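Local coordinates for protein nucleoside phosphorylase, putative (Trypanosoma brucei, PDB 3BJE) that catalyses the phosphorolysis of uridine to uracil and ribose 1-phosphate, working as a homodimeric uridine phosphorylase of the nucleoside phosphorylase superfamily, at residues G147-P152 and C313-K318; S155-A160 and K236-I241; A162-A167 and A309-V314; T243-S248 and E286-I291; Q254-G259 and S317-E322. All coordinates share one frame; numbering follows the deposited sequence. Where two conformers were deposited one is given.

Contact 1 of 5, residues G147-P152 and C313-K318; sequences GTCGSP and CVVVSK. With URA (uracil), chain D; R1P (1-O-phosphono-alpha-D-ribofuranose), chain C.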
# COMPACT_ATOMS: atom_id res chain seq x y z
N GLY A 147 14.91 3.61 4.11
CA GLY A 147 14.25 2.36 3.83
C GLY A 147 15.17 1.23 3.48
O GLY A 147 16.38 1.29 3.71
N THR A 148 14.57 0.16 2.97
CA THR A 148 15.32 -0.95 2.40
C THR A 148 14.90 -1.07 0.95
O THR A 148 13.86 -0.56 0.56
CB THR A 148 15.06 -2.29 3.13
OG1 THR A 148 13.66 -2.64 3.05
CG2 THR A 148 15.53 -2.20 4.60
N CYS A 149 15.71 -1.72 0.14
CA CYS A 149 15.38 -1.80 -1.29
C CYS A 149 16.09 -2.93 -1.99
O CYS A 149 16.98 -3.59 -1.41
CB CYS A 149 15.75 -0.48 -1.96
SG CYS A 149 17.56 -0.19 -2.00
N GLY A 150 15.71 -3.16 -3.24
CA GLY A 150 16.48 -4.00 -4.14
C GLY A 150 17.31 -3.14 -5.08
O GLY A 150 17.02 -1.95 -5.23
N SER A 151 18.36 -3.73 -5.66
CA SER A 151 19.11 -3.05 -6.72
C SER A 151 19.26 -3.94 -7.94
O SER A 151 19.69 -5.09 -7.82
CB SER A 151 20.50 -2.61 -6.26
OG SER A 151 21.23 -2.04 -7.34
N PRO A 152 18.92 -3.40 -9.13
CA PRO A 152 19.14 -4.06 -10.41
C PRO A 152 20.51 -3.75 -11.02
O PRO A 152 20.81 -4.23 -12.12
CB PRO A 152 18.05 -3.43 -11.27
CG PRO A 152 18.01 -2.06 -10.79
CD PRO A 152 18.18 -2.13 -9.31
N CYS A 313 17.97 4.27 0.79
CA CYS A 313 17.54 2.93 1.19
C CYS A 313 18.70 1.96 1.18
O CYS A 313 19.49 1.97 0.26
CB CYS A 313 16.48 2.41 0.23
SG CYS A 313 14.97 3.41 0.14
N VAL A 314 18.77 1.12 2.21
CA VAL A 314 19.79 0.09 2.30
C VAL A 314 19.46 -1.04 1.32
O VAL A 314 18.34 -1.56 1.31
CB VAL A 314 19.89 -0.45 3.77
CG1 VAL A 314 20.93 -1.57 3.89
CG2 VAL A 314 20.23 0.68 4.74
N VAL A 315 20.46 -1.46 0.53
CA VAL A 315 20.25 -2.51 -0.47
C VAL A 315 20.26 -3.86 0.23
O VAL A 315 21.31 -4.34 0.64
CB VAL A 315 21.31 -2.44 -1.59
CG1 VAL A 315 21.15 -3.59 -2.62
CG2 VAL A 315 21.24 -1.10 -2.30
N VAL A 316 19.09 -4.47 0.38
CA VAL A 316 18.95 -5.77 1.04
C VAL A 316 18.70 -6.92 0.07
O VAL A 316 18.70 -8.09 0.47
CB VAL A 316 17.84 -5.75 2.11
CG1 VAL A 316 18.12 -4.69 3.17
CG2 VAL A 316 16.47 -5.51 1.45
N SER A 317 18.48 -6.60 -1.20
CA SER A 317 18.29 -7.63 -2.21
C SER A 317 19.07 -7.25 -3.45
O SER A 317 18.88 -6.18 -4.02
CB SER A 317 16.81 -7.77 -2.55
OG SER A 317 16.64 -8.69 -3.62
N LYS A 318 19.98 -8.13 -3.85
CA LYS A 318 20.69 -7.94 -5.09
C LYS A 318 20.01 -8.88 -6.05
O LYS A 318 20.01 -10.09 -5.86
CB LYS A 318 22.18 -8.27 -4.97
CG LYS A 318 23.04 -7.12 -4.41
CD LYS A 318 23.02 -5.83 -5.26
CE LYS A 318 23.54 -6.00 -6.69
NZ LYS A 318 25.02 -5.97 -6.79
N1 URA D . 12.24 -3.80 -0.76
C2 URA D . 11.66 -3.83 -1.98
O2 URA D . 10.61 -3.17 -2.23
N3 URA D . 12.18 -4.59 -2.93
C4 URA D . 13.28 -5.33 -2.72
O4 URA D . 13.73 -6.02 -3.66
C5 URA D . 13.89 -5.32 -1.48
C6 URA D . 13.33 -4.53 -0.49
C5 R1P C . 8.94 -4.32 1.35
O5 R1P C . 9.62 -5.39 2.01
C4 R1P C . 9.15 -3.01 2.10
O4 R1P C . 10.55 -2.78 2.36
C1 R1P C . 10.97 -1.54 1.77
C2 R1P C . 9.95 -1.32 0.64
O2 R1P C . 9.89 0.01 0.07
C3 R1P C . 8.66 -1.81 1.30
O3 R1P C . 8.11 -0.85 2.22
O1 R1P C . 11.09 -0.44 2.73
P R1P C . 10.96 -0.48 4.34
O1P R1P C . 9.49 -0.89 4.47
O2P R1P C . 11.24 0.96 4.76
O3P R1P C . 11.88 -1.51 4.90

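Contact 2 of 5, residues S155-A160 and K236-I241; sequences SVPPLA and KQQYVI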
# COMPACT_ATOMS: atom_id res chain seq x y z
N SER A 155 26.91 -2.92 -10.38
CA SER A 155 27.95 -2.21 -9.64
C SER A 155 27.58 -1.98 -8.16
O SER A 155 28.47 -1.90 -7.31
CB SER A 155 28.24 -0.86 -10.32
OG SER A 155 27.09 -0.03 -10.32
N VAL A 156 26.30 -1.87 -7.85
CA VAL A 156 25.88 -1.46 -6.51
C VAL A 156 26.08 -2.58 -5.48
O VAL A 156 25.45 -3.62 -5.58
CB VAL A 156 24.42 -0.98 -6.52
CG1 VAL A 156 23.95 -0.65 -5.11
CG2 VAL A 156 24.25 0.23 -7.45
N PRO A 157 26.95 -2.36 -4.47
CA PRO A 157 27.22 -3.43 -3.50
C PRO A 157 26.04 -3.76 -2.56
O PRO A 157 25.22 -2.89 -2.29
CB PRO A 157 28.37 -2.87 -2.65
CG PRO A 157 28.85 -1.65 -3.35
CD PRO A 157 27.72 -1.14 -4.17
N PRO A 158 26.00 -5.00 -2.05
CA PRO A 158 25.07 -5.39 -0.99
C PRO A 158 25.20 -4.45 0.21
O PRO A 158 26.32 -4.12 0.61
CB PRO A 158 25.53 -6.79 -0.60
CG PRO A 158 26.24 -7.31 -1.78
CD PRO A 158 26.88 -6.12 -2.43
N LEU A 159 24.07 -4.00 0.74
CA LEU A 159 24.03 -3.16 1.94
C LEU A 159 24.61 -1.75 1.74
O LEU A 159 24.79 -1.03 2.73
CB LEU A 159 24.71 -3.87 3.13
CG LEU A 159 24.10 -5.23 3.49
CD1 LEU A 159 24.91 -5.90 4.59
CD2 LEU A 159 22.63 -5.08 3.90
N ALA A 160 24.87 -1.35 0.50
CA ALA A 160 25.12 0.06 0.20
C ALA A 160 23.85 0.87 0.46
O ALA A 160 22.73 0.33 0.48
CB ALA A 160 25.55 0.23 -1.24
N LYS A 236 32.72 1.77 7.83
CA LYS A 236 32.46 2.58 6.62
C LYS A 236 31.07 2.27 6.04
O LYS A 236 30.57 1.15 6.18
CB LYS A 236 33.51 2.35 5.54
CG LYS A 236 34.94 2.66 5.97
CD LYS A 236 35.25 4.15 6.01
CE LYS A 236 36.72 4.36 6.39
NZ LYS A 236 37.10 5.80 6.51
N GLN A 237 30.48 3.25 5.37
CA GLN A 237 29.19 3.05 4.71
C GLN A 237 29.32 3.44 3.25
O GLN A 237 29.61 4.59 2.94
CB GLN A 237 28.07 3.88 5.36
CG GLN A 237 26.69 3.67 4.72
CD GLN A 237 26.23 2.23 4.78
OE1 GLN A 237 26.23 1.61 5.85
NE2 GLN A 237 25.83 1.68 3.63
N GLN A 238 29.14 2.46 2.36
CA GLN A 238 29.16 2.73 0.94
C GLN A 238 27.81 3.30 0.53
O GLN A 238 26.78 2.94 1.10
CB GLN A 238 29.48 1.45 0.15
CG GLN A 238 30.89 0.91 0.42
CD GLN A 238 31.21 -0.39 -0.33
OE1 GLN A 238 30.49 -1.39 -0.20
NE2 GLN A 238 32.29 -0.38 -1.11
N TYR A 239 27.83 4.20 -0.44
CA TYR A 239 26.62 4.75 -1.02
C TYR A 239 26.73 4.98 -2.51
O TYR A 239 27.83 5.05 -3.08
CB TYR A 239 26.21 6.05 -0.31
CG TYR A 239 27.06 7.26 -0.61
CD1 TYR A 239 26.65 8.22 -1.53
CD2 TYR A 239 28.27 7.45 0.03
CE1 TYR A 239 27.43 9.35 -1.80
CE2 TYR A 239 29.07 8.57 -0.23
CZ TYR A 239 28.64 9.51 -1.15
OH TYR A 239 29.42 10.63 -1.40
N VAL A 240 25.55 5.08 -3.13
CA VAL A 240 25.40 5.36 -4.55
C VAL A 240 24.26 6.35 -4.73
O VAL A 240 23.37 6.44 -3.88
CB VAL A 240 25.11 4.05 -5.36
CG1 VAL A 240 26.29 3.08 -5.25
CG2 VAL A 240 23.82 3.37 -4.92
N ILE A 241 24.28 7.11 -5.83
CA ILE A 241 23.21 8.05 -6.15
C ILE A 241 22.68 7.75 -7.53
O ILE A 241 23.46 7.57 -8.47
CB ILE A 241 23.67 9.52 -6.18
CG1 ILE A 241 24.52 9.87 -4.95
CG2 ILE A 241 22.44 10.44 -6.30
CD1 ILE A 241 25.39 11.07 -5.16
O HOH W 1 28.18 -1.81 0.92
O HOH W 2 26.86 -1.58 4.61

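Contact 3 of 5, residues A162-A167 and A309-V314; sequences AVTRHA and AGAACV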
# COMPACT_ATOMS: atom_id res chain seq x y z
N ALA A 162 21.53 3.44 -1.11
CA ALA A 162 21.17 3.97 -2.41
C ALA A 162 20.34 5.25 -2.21
O ALA A 162 19.21 5.22 -1.69
CB ALA A 162 20.40 2.95 -3.21
N VAL A 163 20.92 6.37 -2.63
CA VAL A 163 20.36 7.69 -2.41
C VAL A 163 19.63 8.11 -3.68
O VAL A 163 20.20 8.04 -4.77
CB VAL A 163 21.49 8.69 -2.09
CG1 VAL A 163 20.92 10.09 -1.80
CG2 VAL A 163 22.29 8.19 -0.92
N THR A 164 18.37 8.53 -3.54
CA THR A 164 17.54 8.89 -4.67
C THR A 164 17.88 10.28 -5.20
O THR A 164 17.98 11.22 -4.41
CB THR A 164 16.05 8.92 -4.26
OG1 THR A 164 15.66 7.60 -3.83
CG2 THR A 164 15.15 9.38 -5.43
N ARG A 165 18.12 10.38 -6.51
CA ARG A 165 18.07 11.66 -7.21
C ARG A 165 16.73 11.69 -7.95
O ARG A 165 15.78 12.21 -7.43
CB ARG A 165 19.27 11.89 -8.13
CG ARG A 165 19.31 13.32 -8.64
CD ARG A 165 20.46 13.60 -9.57
NE ARG A 165 21.79 13.60 -8.94
CZ ARG A 165 22.75 12.71 -9.20
NH1 ARG A 165 22.56 11.70 -10.04
NH2 ARG A 165 23.93 12.81 -8.59
N HIS A 166 16.64 11.08 -9.14
CA HIS A 166 15.35 11.00 -9.84
C HIS A 166 14.60 9.75 -9.43
O HIS A 166 15.16 8.83 -8.84
CB HIS A 166 15.57 11.02 -11.36
CG HIS A 166 16.23 12.28 -11.84
ND1 HIS A 166 17.59 12.38 -12.00
CD2 HIS A 166 15.72 13.49 -12.18
CE1 HIS A 166 17.90 13.60 -12.41
NE2 HIS A 166 16.78 14.29 -12.55
N ALA A 167 13.30 9.74 -9.71
CA ALA A 167 12.44 8.62 -9.40
C ALA A 167 11.56 8.27 -10.60
O ALA A 167 11.10 9.16 -11.31
CB ALA A 167 11.55 8.96 -8.23
N ALA A 309 11.87 16.88 -0.02
CA ALA A 309 11.85 15.46 0.29
C ALA A 309 12.91 14.69 -0.48
O ALA A 309 13.39 15.13 -1.53
CB ALA A 309 10.46 14.87 0.03
N GLY A 310 13.25 13.53 0.06
CA GLY A 310 14.10 12.57 -0.63
C GLY A 310 14.10 11.22 0.06
O GLY A 310 13.27 10.95 0.92
N ALA A 311 15.05 10.38 -0.30
CA ALA A 311 15.03 9.00 0.17
C ALA A 311 16.42 8.39 0.06
O ALA A 311 17.21 8.76 -0.82
CB ALA A 311 14.03 8.16 -0.65
N ALA A 312 16.71 7.47 0.97
CA ALA A 312 17.93 6.69 0.92
C ALA A 312 17.56 5.34 1.47
O ALA A 312 16.92 5.26 2.51
CB ALA A 312 19.04 7.33 1.76
N CYS A 313 17.97 4.27 0.79
CA CYS A 313 17.54 2.93 1.19
C CYS A 313 18.70 1.96 1.18
O CYS A 313 19.49 1.97 0.26
CB CYS A 313 16.48 2.41 0.23
SG CYS A 313 14.97 3.41 0.14
N VAL A 314 18.77 1.12 2.21
CA VAL A 314 19.79 0.09 2.30
C VAL A 314 19.46 -1.04 1.32
O VAL A 314 18.34 -1.56 1.31
CB VAL A 314 19.89 -0.45 3.77
CG1 VAL A 314 20.93 -1.57 3.89
CG2 VAL A 314 20.23 0.68 4.74
O HOH W 3 17.33 11.57 -1.77

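Contact 4 of 5, residues T243-S248 and E286-I291; sequences TTATAS and EVVTNI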
# COMPACT_ATOMS: atom_id res chain seq x y z
N THR A 243 18.70 6.80 -9.95
CA THR A 243 17.26 6.78 -10.11
C THR A 243 16.67 5.61 -9.35
O THR A 243 17.15 4.48 -9.43
CB THR A 243 16.89 6.72 -11.61
OG1 THR A 243 17.32 7.92 -12.25
CG2 THR A 243 15.39 6.58 -11.80
N THR A 244 15.61 5.91 -8.59
CA THR A 244 14.87 4.90 -7.85
C THR A 244 13.57 4.56 -8.60
O THR A 244 12.78 5.46 -8.92
CB THR A 244 14.52 5.41 -6.43
OG1 THR A 244 15.74 5.77 -5.76
CG2 THR A 244 13.72 4.34 -5.63
N ALA A 245 13.34 3.28 -8.88
CA ALA A 245 12.08 2.83 -9.47
C ALA A 245 11.16 2.32 -8.38
O ALA A 245 11.53 1.43 -7.62
CB ALA A 245 12.35 1.72 -10.50
N THR A 246 9.97 2.89 -8.30
CA THR A 246 9.01 2.53 -7.28
C THR A 246 7.84 1.70 -7.85
O THR A 246 7.23 2.07 -8.85
CB THR A 246 8.44 3.78 -6.59
OG1 THR A 246 9.52 4.51 -5.98
CG2 THR A 246 7.36 3.44 -5.51
N ALA A 247 7.54 0.62 -7.14
CA ALA A 247 6.61 -0.40 -7.58
C ALA A 247 5.34 -0.40 -6.73
O ALA A 247 5.34 0.03 -5.56
CB ALA A 247 7.27 -1.78 -7.45
N SER A 248 4.26 -0.93 -7.33
CA SER A 248 2.94 -1.07 -6.66
C SER A 248 2.71 -2.49 -6.10
O SER A 248 1.59 -2.98 -5.99
CB SER A 248 1.83 -0.66 -7.61
OG SER A 248 1.89 -1.35 -8.85
N GLU A 286 23.04 8.98 -15.46
CA GLU A 286 22.38 8.41 -14.29
C GLU A 286 21.84 7.03 -14.63
O GLU A 286 21.44 6.77 -15.77
CB GLU A 286 21.23 9.30 -13.84
CG GLU A 286 20.67 8.95 -12.46
CD GLU A 286 19.88 10.08 -11.84
OE1 GLU A 286 20.30 11.25 -12.03
OE2 GLU A 286 18.88 9.81 -11.13
N VAL A 287 21.85 6.13 -13.65
CA VAL A 287 21.32 4.77 -13.85
C VAL A 287 20.30 4.45 -12.77
O VAL A 287 20.14 5.19 -11.80
CB VAL A 287 22.43 3.69 -13.81
CG1 VAL A 287 23.54 4.01 -14.83
CG2 VAL A 287 23.02 3.55 -12.41
N VAL A 288 19.55 3.37 -12.98
CA VAL A 288 18.59 2.92 -11.96
C VAL A 288 19.34 2.17 -10.88
O VAL A 288 19.79 1.04 -11.08
CB VAL A 288 17.48 2.03 -12.55
CG1 VAL A 288 16.50 1.57 -11.46
CG2 VAL A 288 16.72 2.75 -13.66
N THR A 289 19.48 2.81 -9.71
CA THR A 289 20.23 2.25 -8.61
C THR A 289 19.42 1.34 -7.69
O THR A 289 19.97 0.49 -7.01
CB THR A 289 20.86 3.37 -7.74
OG1 THR A 289 19.88 4.38 -7.50
CG2 THR A 289 22.11 3.96 -8.43
N ASN A 290 18.11 1.56 -7.60
CA ASN A 290 17.33 0.77 -6.68
C ASN A 290 15.87 0.68 -7.04
O ASN A 290 15.38 1.48 -7.82
CB ASN A 290 17.53 1.21 -5.21
CG ASN A 290 17.06 2.64 -4.94
OD1 ASN A 290 17.24 3.55 -5.75
ND2 ASN A 290 16.49 2.85 -3.75
N ILE A 291 15.21 -0.32 -6.46
CA ILE A 291 13.77 -0.56 -6.63
C ILE A 291 13.17 -0.75 -5.24
O ILE A 291 13.70 -1.53 -4.44
CB ILE A 291 13.49 -1.84 -7.44
CG1 ILE A 291 14.14 -1.77 -8.82
CG2 ILE A 291 11.97 -2.11 -7.54
CD1 ILE A 291 14.26 -3.14 -9.52

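Contact 5 of 5, residues Q254-G259 and S317-E322; sequences QGRRVG and SKRVGE. With URA (uracil), chain D.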
# COMPACT_ATOMS: atom_id res chain seq x y z
N GLN A 254 7.63 -6.16 -9.16
CA GLN A 254 9.07 -5.90 -9.26
C GLN A 254 9.79 -6.93 -10.16
O GLN A 254 10.98 -7.06 -10.10
CB GLN A 254 9.72 -5.82 -7.87
CG GLN A 254 9.11 -4.74 -6.98
CD GLN A 254 9.82 -4.53 -5.65
OE1 GLN A 254 11.02 -4.86 -5.51
NE2 GLN A 254 9.10 -3.95 -4.68
N GLY A 255 9.04 -7.65 -11.00
CA GLY A 255 9.66 -8.62 -11.91
C GLY A 255 10.11 -9.92 -11.26
O GLY A 255 10.87 -10.67 -11.86
N ARG A 256 9.63 -10.22 -10.04
CA ARG A 256 9.85 -11.53 -9.43
C ARG A 256 8.89 -12.56 -10.03
O ARG A 256 7.71 -12.27 -10.23
CB ARG A 256 9.69 -11.48 -7.90
CG ARG A 256 10.78 -10.70 -7.18
CD ARG A 256 10.60 -10.71 -5.67
NE ARG A 256 11.83 -10.30 -5.02
CZ ARG A 256 12.18 -9.04 -4.76
NH1 ARG A 256 11.39 -8.02 -5.02
NH2 ARG A 256 13.36 -8.80 -4.20
N ARG A 257 9.42 -13.74 -10.31
CA ARG A 257 8.67 -14.83 -10.94
C ARG A 257 8.25 -15.85 -9.87
O ARG A 257 9.10 -16.54 -9.29
CB ARG A 257 9.55 -15.51 -12.00
CG ARG A 257 9.80 -14.66 -13.24
CD ARG A 257 10.79 -15.38 -14.17
NE ARG A 257 11.19 -14.59 -15.36
CZ ARG A 257 10.88 -14.88 -16.63
NH1 ARG A 257 10.10 -15.91 -16.93
NH2 ARG A 257 11.35 -14.11 -17.61
N VAL A 258 6.96 -15.90 -9.59
CA VAL A 258 6.42 -16.73 -8.50
C VAL A 258 5.34 -17.69 -8.99
O VAL A 258 4.21 -17.27 -9.31
CB VAL A 258 5.84 -15.87 -7.37
CG1 VAL A 258 5.30 -16.75 -6.23
CG2 VAL A 258 6.90 -14.88 -6.85
N GLY A 259 5.68 -18.97 -9.01
CA GLY A 259 4.69 -20.02 -9.21
C GLY A 259 3.77 -19.80 -10.38
O GLY A 259 4.22 -19.57 -11.51
N SER A 317 18.48 -6.60 -1.20
CA SER A 317 18.29 -7.63 -2.21
C SER A 317 19.07 -7.25 -3.45
O SER A 317 18.88 -6.18 -4.02
CB SER A 317 16.81 -7.77 -2.55
OG SER A 317 16.64 -8.69 -3.62
N LYS A 318 19.98 -8.13 -3.85
CA LYS A 318 20.69 -7.94 -5.09
C LYS A 318 20.01 -8.88 -6.05
O LYS A 318 20.01 -10.09 -5.86
CB LYS A 318 22.18 -8.27 -4.97
CG LYS A 318 23.04 -7.12 -4.41
CD LYS A 318 23.02 -5.83 -5.26
CE LYS A 318 23.54 -6.00 -6.69
NZ LYS A 318 25.02 -5.97 -6.79
N ARG A 319 19.39 -8.28 -7.05
CA ARG A 319 18.57 -8.99 -7.99
C ARG A 319 19.45 -9.46 -9.17
O ARG A 319 19.02 -10.27 -9.98
CB ARG A 319 17.43 -8.07 -8.45
CG ARG A 319 16.54 -7.50 -7.28
CD ARG A 319 15.52 -8.51 -6.76
NE ARG A 319 14.77 -9.20 -7.82
CZ ARG A 319 13.68 -8.72 -8.43
NH1 ARG A 319 13.17 -7.54 -8.08
NH2 ARG A 319 13.09 -9.43 -9.38
N VAL A 320 20.68 -8.94 -9.24
CA VAL A 320 21.70 -9.39 -10.20
C VAL A 320 22.98 -9.73 -9.43
O VAL A 320 23.11 -9.40 -8.26
CB VAL A 320 22.03 -8.29 -11.24
CG1 VAL A 320 20.77 -7.77 -11.92
CG2 VAL A 320 22.82 -7.15 -10.59
N GLY A 321 23.92 -10.40 -10.10
CA GLY A 321 25.24 -10.66 -9.51
C GLY A 321 25.24 -11.56 -8.29
O GLY A 321 25.43 -12.78 -8.40
N GLU A 322 25.04 -10.97 -7.11
CA GLU A 322 24.96 -11.75 -5.87
C GLU A 322 23.72 -12.63 -5.87
O GLU A 322 23.77 -13.78 -5.42
CB GLU A 322 24.96 -10.84 -4.63
CG GLU A 322 26.32 -10.21 -4.30
CD GLU A 322 26.62 -8.93 -5.09
OE1 GLU A 322 25.72 -8.43 -5.81
OE2 GLU A 322 27.76 -8.43 -4.98
N1 URA D . 12.24 -3.80 -0.76
C2 URA D . 11.66 -3.83 -1.98
O2 URA D . 10.61 -3.17 -2.23
N3 URA D . 12.18 -4.59 -2.93
C4 URA D . 13.28 -5.33 -2.72
O4 URA D . 13.73 -6.02 -3.66
C5 URA D . 13.89 -5.32 -1.48
C6 URA D . 13.33 -4.53 -0.49
O HOH W 4 13.69 -5.37 -6.28

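Contact 1 of 5, residues G147-P152 and C313-K318
Cys149 lays its SG over CB of Cys313, 3.6 Å away, and also touches CG2 of Val315. The sulfur sits between its own backbone N and carbonyl carbon (chi1 67°), which turns it across to the neighbouring strand. Ser151 continues this row, its CB against CG1 of Val315. Its OG is held elsewhere, by Thr289 O. The side chains of Thr148 and Val316 cross obliquely, CG2 to CG1 3.9 Å.

The two strands run parallel, with axes 4.0 Å apart and inclined by 45°. Gly147 O accepts from Val314 N, and Cys149 N donates to Val314 O. A beta bulge then shifts the register by one residue. At the bulge Cys149 O takes Val316 N at 2.9 Å and, more weakly, Ser317 N at 3.4 Å. Ser151 N to Ser317 O resumes the pairing.

The face with Thr148 and Ser317 looks onto the ligands. Thr148 OG1 donates to O3P of the ribose phosphate at 2.8 Å. Val316 CG2 packs on C6 of uracil. The uracil ring also comes close to the backbone, with its C4 3.3 Å from Gly150 N. The C-terminal ends of strands 142-151 and 308-318 thus form part of the ribose phosphate and uracil pocket of this phosphorylase-superfamily fold.

Contact 2 of 5, residues S155-A160 and K236-I241
Val156 and Val240 make the apolar, closely packed end of this contact. CG1 of Val156 meets CG2 of Val240 at 4.0 Å, and the two branched side chains cross at a slant. Val240 CG2 lies between its own N and carbonyl carbon, with CG1 beside the N (chi1 -62°). Both methyls therefore face Val156. Ala162 of the next strand also touches Val240.

The second fixed point is polar. Gln237 is bent at chi2 (59°), which brings its amide to the carbonyl of Leu159. Its NE2 donates to Leu159 O at 3.0 Å, in the carbonyl plane and on a lone pair, with the acceptor also in the amide plane. The same NE2 donates to Gln238 O, likewise on a lone pair. One nitrogen thus ties the turn to segment 236-241. Gln237 OE1 is taken by Arg337 of helix 329-348, so both ends of the amide are used and its rotation is set.

Residues Pro157 to Ala160 form a type II beta turn, closed by Ala160 N to Pro157 O. The turn lies in the connection between strands 142-151 and 161-169, and packs on Gln237 and Gln238, just before strand 239-246. Ala160 CA reaches Gln238 O by a CA-H...O contact of 3.4 Å.

Gln238 marks the solvent side. The end of its extended chain lies against CB and CG of Pro157, with OE1 3.6 Å from CB. Water bridges this looser edge: one molecule donates to Pro158 O and to Gln238 OE1, at 2.6 Å from OE1. Another donates to Leu159 O and only weakly to Gln237 OE1.

Contact 3 of 5, residues A162-A167 and A309-V314
With chi1 at -61°, Thr164 sets OG1 beside its backbone N and CG2 anti to that N. OG1 then comes 3.6 Å from CB of Ala311 on the opposing strand. The polar use of this hydroxyl lies elsewhere: it is hydrogen-bonded to the hydroxyl of Thr244 on strand 239-246. Val163 has CG1 anti to its N (chi1 -178°), which leaves CG2 beside the N. From there CG2 faces CB of Ala312 at 4.3 Å, on the face that carries Val163.

The backbones do most of the joining. Ala162 N donates to Cys313 O at 2.9 Å, and Cys313 N returns a bond to Ala162 O. Together they make Ala162 and Cys313 an antiparallel hydrogen-bonded pair. Val163 and Ala312 are the adjacent non-hydrogen-bonded pair, with CA atoms 4.2 Å apart. Thr164 N to Ala311 O follows, almost straight at 178° at the hydrogen.

Here strand 161-169 runs antiparallel to strand 308-318, which pairs in parallel with strand 142-151 on its other edge. The residues that face each other are mostly small. Ala162 and Cys313 share one face, where Cys313 also touches Arg145 and Cys149. Helix 329-348 covers the other, with Ile342 on Ala312.

Past Thr164 the chain turns a corner at Arg165 and His166, and direct pairing gives way to water. One water donates to Thr164 O at 2.7 Å and accepts from Ala311 N at 3.0 Å.

Contact 4 of 5, residues T243-S248 and E286-I291
This is a buried parallel strand pairing between strands 239-246 and 284-292 of the nucleoside phosphorylase fold. Their axes run 4.7 Å apart, inclined by 32°. Strand 161-169 flanks strand 239-246 on its other edge. A beta bulge shifts the register by one residue between Thr243 and Thr244.

Thr243 N donates to Val287 O at 2.8 Å, and Thr243 O takes Thr289 N. Beyond the bulge Ala245 N meets Asn290 O, in the plane of that carbonyl. CB of Ala245 packs on Val288 CG1 and Ile291 CG1. Ile291 also reaches the uracil pocket.

Side chains add bonds of their own. The side chains of Thr243 and Glu286 cross at about a right angle; OG1 donates to OE2 at 2.7 Å from above the carboxylate plane. Glu286 stretches out from its strand (chi1 -168°) to reach it. The same carboxylate is bound by His166 and, in one of two conformers, by Arg165, so the buried negative charge is probably well compensated.

On the opposite face Asn290 turns its amide toward Thr244. Its CG lies between the backbone N and carbonyl carbon (chi1 62°). Asn290 OD1 accepts two hydroxyls: Thr244 OG1 at 2.7 Å, and Thr289 OG1 at 3.3 Å.

Contact 5 of 5, residues Q254-G259 and S317-E322
The guanidinium groups of Arg256 and Arg319 lie stacked, centres 4.0 Å apart and planes at 27°. Arg319 covers one face of Arg256, its CD 3.4 Å from Arg256 NH2. In return, CG of Arg256 sits over one face of Arg319. At the edge of Arg256, in its plane, lies uracil O4. At the edge of Arg319 lies Gln254 O.

This is the base-recognition corner of a uridine phosphorylase pocket, where a glutamine and an arginine read the uracil. Gln254 pairs with the base through both amide atoms: URA N3 donates to OE1 at 2.8 Å, and NE2 donates to URA O2 at 3.0 Å. Arg256 NH2 donates to URA O4 at 2.9 Å, while its NH1 reaches O4 only weakly. Arg256 NH1 donates to Gln254 OE1 by a bent bond (136°) from above the amide carbonyl plane, and to Phe250 O.

Arg319 is second shell. Bends at chi2 (-78°) and chi3 fold its chain back, so that NH1 and NH2 both grip Gln254 O, NH1 at 3.0 Å. This is consistent with Arg319 positioning the backbone of Gln254. One water donates to Gln254 OE1 and to URA O4, and accepts from Arg319 NH1 at 2.9 Å.

Overall arrangement
The five contacts join neighbouring parts of one phosphorylase-superfamily fold. Strand 308-318 is shared most: it enters contacts 1 and 3 along its length and contact 5 at its end. Strand 239-246 serves contacts 2 and 4. Contacts 3 and 4 have centres about 9 Å apart, while contacts 3 and 5 are about 20 Å apart. Along the chain, the first segments of contacts 1, 2 and 3 come in that order. Contacts 2 and 4 both close before strand 308-318 is reached. Uracil touches contacts 1, 4 and 5, so the pocket is built from segments far apart in sequence. Contact 2 lies away from it.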